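Local structure of peptidoglycan D,D-transpeptidase FtsI (Yersinia pestis, 6SYN) at residues 180-185 with 504-509. The protein probably cross-links peptidoglycan as a class B penicillin-binding protein, a D,D-transpeptidase that forms an adduct with beta-lactams. Numbering follows the deposited sequence.
With ACT (acetate ion), chain C.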
loop_
_atom_site.group_PDB
_atom_site.type_symbol
_atom_site.label_atom_id
_atom_site.label_comp_id
_atom_site.label_asym_id
_atom_site.label_seq_id
_atom_site.Cartn_x
_atom_site.Cartn_y
_atom_site.Cartn_z
ATOM N N SER A 180 4.270 -1.536 -14.332
ATOM C CA SER A 180 5.607 -1.310 -13.726
ATOM C C SER A 180 5.880 -2.357 -12.631
ATOM O O SER A 180 7.050 -2.531 -12.266
ATOM C CB SER A 180 5.690 0.080 -13.169
ATOM O OG SER A 180 4.891 0.186 -12.004
ATOM N N VAL A 181 4.831 -3.019 -12.131
ATOM C CA VAL A 181 4.875 -3.979 -10.986
ATOM C C VAL A 181 5.589 -5.271 -11.414
ATOM O O VAL A 181 5.584 -5.582 -12.619
ATOM C CB VAL A 181 3.443 -4.241 -10.478
ATOM C CG1 VAL A 181 3.348 -5.433 -9.539
ATOM C CG2 VAL A 181 2.865 -3.000 -9.822
ATOM N N ASP A 182 6.194 -5.987 -10.460
ATOM C CA ASP A 182 6.834 -7.316 -10.677
ATOM C C ASP A 182 6.044 -8.341 -9.853
ATOM O O ASP A 182 5.859 -8.090 -8.644
ATOM C CB ASP A 182 8.331 -7.262 -10.343
ATOM C CG ASP A 182 9.103 -8.539 -10.645
ATOM O OD1 ASP A 182 8.498 -9.624 -10.578
ATOM O OD2 ASP A 182 10.313 -8.441 -10.951
ATOM N N GLU A 183 5.567 -9.422 -10.486
ATOM C CA GLU A 183 4.661 -10.430 -9.857
ATOM C C GLU A 183 5.403 -11.143 -8.717
ATOM O O GLU A 183 4.776 -11.340 -7.657
ATOM C CB GLU A 183 4.107 -11.416 -10.895
ATOM C CG GLU A 183 3.756 -12.795 -10.338
ATOM C CD GLU A 183 2.643 -12.818 -9.301
ATOM O OE1 GLU A 183 1.878 -11.840 -9.258
ATOM O OE2 GLU A 183 2.542 -13.804 -8.535
ATOM N N ARG A 184 6.669 -11.522 -8.933
ATOM C CA ARG A 184 7.536 -12.178 -7.917
ATOM C C ARG A 184 7.621 -11.294 -6.667
ATOM O O ARG A 184 7.570 -11.849 -5.548
ATOM C CB ARG A 184 8.960 -12.401 -8.438
ATOM C CG ARG A 184 9.100 -13.430 -9.553
ATOM C CD ARG A 184 10.502 -13.420 -10.143
ATOM N NE ARG A 184 10.868 -12.079 -10.587
ATOM C CZ ARG A 184 12.107 -11.616 -10.769
ATOM N NH1 ARG A 184 13.165 -12.380 -10.545
ATOM N NH2 ARG A 184 12.279 -10.366 -11.164
ATOM N N LEU A 185 7.790 -9.982 -6.855
ATOM C CA LEU A 185 8.018 -9.005 -5.756
ATOM C C LEU A 185 6.675 -8.657 -5.099
ATOM O O LEU A 185 6.658 -8.481 -3.870
ATOM C CB LEU A 185 8.725 -7.757 -6.297
ATOM C CG LEU A 185 10.092 -7.965 -6.957
ATOM C CD1 LEU A 185 10.784 -6.629 -7.179
ATOM C CD2 LEU A 185 10.998 -8.878 -6.142
ATOM N N ARG A 504 17.763 -9.959 -3.080
ATOM C CA ARG A 504 18.242 -11.290 -3.541
ATOM C C ARG A 504 17.594 -11.655 -4.883
ATOM O O ARG A 504 18.339 -12.069 -5.794
ATOM C CB ARG A 504 17.981 -12.355 -2.468
ATOM C CG ARG A 504 19.004 -12.357 -1.340
ATOM C CD ARG A 504 20.433 -12.483 -1.844
ATOM N NE ARG A 504 21.546 -12.508 -0.892
ATOM C CZ ARG A 504 21.493 -12.509 0.445
ATOM N NH1 ARG A 504 22.627 -12.532 1.126
ATOM N NH2 ARG A 504 20.353 -12.483 1.118
ATOM N N THR A 505 16.271 -11.515 -5.002
ATOM C CA THR A 505 15.523 -11.710 -6.273
ATOM C C THR A 505 16.182 -10.881 -7.379
ATOM O O THR A 505 16.447 -11.430 -8.457
ATOM C CB THR A 505 14.052 -11.291 -6.147
ATOM O OG1 THR A 505 13.441 -12.009 -5.074
ATOM C CG2 THR A 505 13.273 -11.524 -7.425
ATOM N N MET A 506 16.448 -9.606 -7.089
ATOM C CA MET A 506 16.968 -8.594 -8.046
ATOM C C MET A 506 18.498 -8.679 -8.147
ATOM O O MET A 506 19.086 -7.788 -8.797
ATOM C CB MET A 506 16.541 -7.194 -7.593
ATOM C CG MET A 506 15.030 -7.022 -7.574
ATOM S SD MET A 506 14.284 -7.464 -9.168
ATOM C CE MET A 506 14.876 -6.109 -10.176
ATOM N N ASN A 507 19.103 -9.708 -7.536
ATOM C CA ASN A 507 20.544 -10.068 -7.633
ATOM C C ASN A 507 21.429 -8.864 -7.293
ATOM O O ASN A 507 22.323 -8.558 -8.105
ATOM C CB ASN A 507 20.906 -10.584 -9.030
ATOM C CG ASN A 507 20.143 -11.822 -9.450
ATOM O OD1 ASN A 507 19.946 -12.742 -8.657
ATOM N ND2 ASN A 507 19.732 -11.865 -10.707
ATOM N N ILE A 508 21.211 -8.211 -6.147
ATOM C CA ILE A 508 21.984 -6.995 -5.742
ATOM C C ILE A 508 23.219 -7.424 -4.944
ATOM O O ILE A 508 23.058 -8.158 -3.954
ATOM C CB ILE A 508 21.116 -5.997 -4.952
ATOM C CG1 ILE A 508 19.837 -5.620 -5.707
ATOM C CG2 ILE A 508 21.928 -4.765 -4.574
ATOM C CD1 ILE A 508 20.070 -4.940 -7.041
ATOM N N GLU A 509 24.401 -6.963 -5.368
ATOM C CA GLU A 509 25.702 -7.216 -4.695
ATOM C C GLU A 509 25.580 -6.763 -3.242
ATOM O O GLU A 509 25.254 -5.608 -2.980
ATOM C CB GLU A 509 26.841 -6.497 -5.427
ATOM C CG GLU A 509 28.209 -7.143 -5.230
ATOM C CD GLU A 509 28.544 -8.291 -6.177
ATOM O OE1 GLU A 509 28.356 -8.126 -7.405
ATOM O OE2 GLU A 509 29.001 -9.353 -5.688
HETATM C C ACT C . 15.943 -10.800 -12.371
HETATM O O ACT C . 15.775 -10.484 -11.175
HETATM O OXT ACT C . 16.001 -9.971 -13.303
HETATM C CH3 ACT C . 16.084 -12.293 -12.720
#
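Apolar packing comes first: the two methyls of Leu185 split between Thr505 and Met506, CD2 lying 3.7 Å from Thr505 CG2 while CD1 meets Met506 SD at 4.1 Å. The leucine and methionine side chains cross at about a right angle, and the methionine chain is bent at chi2 (-54°) and chi3, with SD beside Leu185 CD1. With CG2 anti to the backbone N, Thr505 lays this methyl over one face of the Arg184 guanidinium, offset toward its rim; its OG1 is meanwhile bonded to Gly501 O.

Polar bonds fix that flat group without linking the segments directly. Arg184 NH2 forms a salt bridge to the syn lone pair of Asp182 OD2 (2.8 Å, 156°), which sits 16° out of the guanidinium plane, and NE bonds weakly to OD1. Asp182 stands at the N-cap of helix 183-199, and its OD1 accepts a weak capping bond from Arg184 N. At the guanidinium edge, NH1 donates to an oxygen of an acetate probably from the crystallisation liquor.

Asn507, at positive phi, is C-prime of a Schellman motif ending helix 492-505: Asn507 N bonds Arg504 O (3.0 Å), Ile508 N Leu503 O. In this penicillin-binding fold, the transpeptidase domain's first and last helices pack on its five-stranded antiparallel sheet; Met506 touches Phe471 there.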